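Local atomic coordinates of putative dioxygenase (1H-3-hydroxy-4-oxoquinaldine 2,4-dioxygenase) (Mycobacteroides abscessus subsp. abscessus, PDB entry 6RA3), a protein that cleaves the ring of the Pseudomonas quinolone signal PQS with dioxygen, releasing N-octanoylanthranilate and carbon monoxide. Residues M118-L122 with T245-G249. Numbering follows the deposited sequence.
Sequences MILDL and THFPG
Asp-121 and His-246 meet here as the acid–histidine pair of an alpha/beta-hydrolase fold, the acid just past the end of strand 116-120 and the histidine on a loop before helix 248-251. ND1 of His-246 donates to OD1 of Asp-121 over 2.8 Å, nearly straight at 164°. The bond lies in the imidazole plane, yet it reaches the carboxylate from above, the two planes standing 84° apart. With CG anti to the backbone N (chi1 179°), the histidine swings its ring out to the acid. Imidazole suits a proton donor and acceptor, the role assigned to His-246, because with ND1 tied down, NE2, one carbon further round the ring, can probably handle the proton; the substrate-binding His-97 is close by. CE1 comes within 3.1 Å of the backbone O of Asp-121, a close carbon-to-oxygen approach.

Beside this pair, the branched, apolar Leu-120 suits a buried place against helix 248-251. The ring of Pro-248, well suited to a first helical turn, sets CG 3.9 Å from CB of Leu-120, while CD2 of Leu-120 lies 4.0 Å from N of Gly-249, where the missing side chain permits close approach.

Farther out, the carboxylate's second acceptor, OD2 of Asp-121, takes Ser-215 N, and Trp-155 stacks on the His-246 ring. Thr-245, its short hydroxyl close to the backbone, shapes the loop by an ST turn: Phe-247 N donates to OG1 of Thr-245 at 2.9 Å.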
loop_
_atom_site.group_PDB
_atom_site.type_symbol
_atom_site.label_atom_id
_atom_site.label_comp_id
_atom_site.label_asym_id
_atom_site.label_seq_id
_atom_site.Cartn_x
_atom_site.Cartn_y
_atom_site.Cartn_z
ATOM N N MET A 118 -24.726 7.868 -11.639
ATOM C CA MET A 118 -25.421 6.885 -10.816
ATOM C C MET A 118 -25.230 7.217 -9.340
ATOM O O MET A 118 -24.108 7.504 -8.898
ATOM C CB MET A 118 -24.914 5.469 -11.091
ATOM C CG MET A 118 -25.523 4.417 -10.200
ATOM S SD MET A 118 -25.462 2.712 -10.834
ATOM C CE MET A 118 -26.610 2.927 -12.156
ATOM N N ILE A 119 -26.324 7.150 -8.576
ATOM C CA ILE A 119 -26.313 7.397 -7.138
ATOM C C ILE A 119 -26.872 6.172 -6.440
ATOM O O ILE A 119 -27.849 5.574 -6.903
ATOM C CB ILE A 119 -27.098 8.672 -6.773
ATOM C CG1 ILE A 119 -26.474 9.885 -7.487
ATOM C CG2 ILE A 119 -27.122 8.878 -5.264
ATOM C CD1 ILE A 119 -27.212 11.202 -7.300
ATOM N N LEU A 120 -26.210 5.771 -5.358
ATOM C CA LEU A 120 -26.547 4.589 -4.572
ATOM C C LEU A 120 -27.080 5.044 -3.213
ATOM O O LEU A 120 -26.343 5.661 -2.431
ATOM C CB LEU A 120 -25.326 3.688 -4.389
ATOM C CG LEU A 120 -24.847 2.727 -5.485
ATOM C CD1 LEU A 120 -25.050 3.266 -6.879
ATOM C CD2 LEU A 120 -23.383 2.419 -5.233
ATOM N N ASP A 121 -28.365 4.758 -2.955
ATOM C CA ASP A 121 -28.978 4.786 -1.615
ATOM C C ASP A 121 -28.874 6.155 -0.939
ATOM O O ASP A 121 -28.451 6.262 0.211
ATOM C CB ASP A 121 -28.366 3.699 -0.735
ATOM C CG ASP A 121 -29.404 2.961 0.103
ATOM O OD1 ASP A 121 -29.859 3.504 1.137
ATOM O OD2 ASP A 121 -29.771 1.828 -0.279
ATOM N N LEU A 122 -29.281 7.204 -1.656
ATOM C CA LEU A 122 -29.305 8.578 -1.153
ATOM C C LEU A 122 -30.749 8.997 -0.865
ATOM O O LEU A 122 -31.612 8.891 -1.742
ATOM C CB LEU A 122 -28.661 9.530 -2.169
ATOM C CG LEU A 122 -28.753 11.036 -1.916
ATOM C CD1 LEU A 122 -28.128 11.432 -0.562
ATOM C CD2 LEU A 122 -28.111 11.801 -3.050
ATOM N N THR A 245 -29.299 -3.852 2.866
ATOM C CA THR A 245 -28.403 -2.885 3.468
ATOM C C THR A 245 -28.408 -1.586 2.676
ATOM O O THR A 245 -28.883 -1.506 1.540
ATOM C CB THR A 245 -26.981 -3.450 3.563
ATOM O OG1 THR A 245 -26.319 -3.293 2.300
ATOM C CG2 THR A 245 -27.001 -4.911 3.935
ATOM N N HIS A 246 -27.862 -0.566 3.318
ATOM C CA HIS A 246 -27.550 0.747 2.771
ATOM C C HIS A 246 -26.397 0.691 1.781
ATOM O O HIS A 246 -26.028 1.734 1.235
ATOM C CB HIS A 246 -27.239 1.671 3.978
ATOM C CG HIS A 246 -26.862 3.095 3.655
ATOM N ND1 HIS A 246 -27.616 3.918 2.845
ATOM C CD2 HIS A 246 -25.847 3.865 4.120
ATOM C CE1 HIS A 246 -27.062 5.118 2.793
ATOM N NE2 HIS A 246 -25.987 5.114 3.561
ATOM N N PHE A 247 -25.824 -0.491 1.524
ATOM C CA PHE A 247 -24.596 -0.631 0.732
ATOM C C PHE A 247 -24.844 -1.510 -0.492
ATOM O O PHE A 247 -24.304 -2.619 -0.592
ATOM C CB PHE A 247 -23.467 -1.205 1.589
ATOM C CG PHE A 247 -23.094 -0.323 2.743
ATOM C CD1 PHE A 247 -22.467 0.888 2.522
ATOM C CD2 PHE A 247 -23.401 -0.689 4.043
ATOM C CE1 PHE A 247 -22.147 1.714 3.576
ATOM C CE2 PHE A 247 -23.072 0.136 5.103
ATOM C CZ PHE A 247 -22.450 1.330 4.866
ATOM N N PRO A 248 -25.645 -1.038 -1.448
ATOM C CA PRO A 248 -25.929 -1.882 -2.620
ATOM C C PRO A 248 -24.686 -2.183 -3.452
ATOM O O PRO A 248 -24.538 -3.306 -3.954
ATOM C CB PRO A 248 -26.968 -1.062 -3.394
ATOM C CG PRO A 248 -26.789 0.350 -2.947
ATOM C CD PRO A 248 -26.271 0.291 -1.537
ATOM N N GLY A 249 -23.780 -1.211 -3.602
ATOM C CA GLY A 249 -22.537 -1.443 -4.332
ATOM C C GLY A 249 -21.654 -2.529 -3.738
ATOM O O GLY A 249 -20.872 -3.158 -4.458
#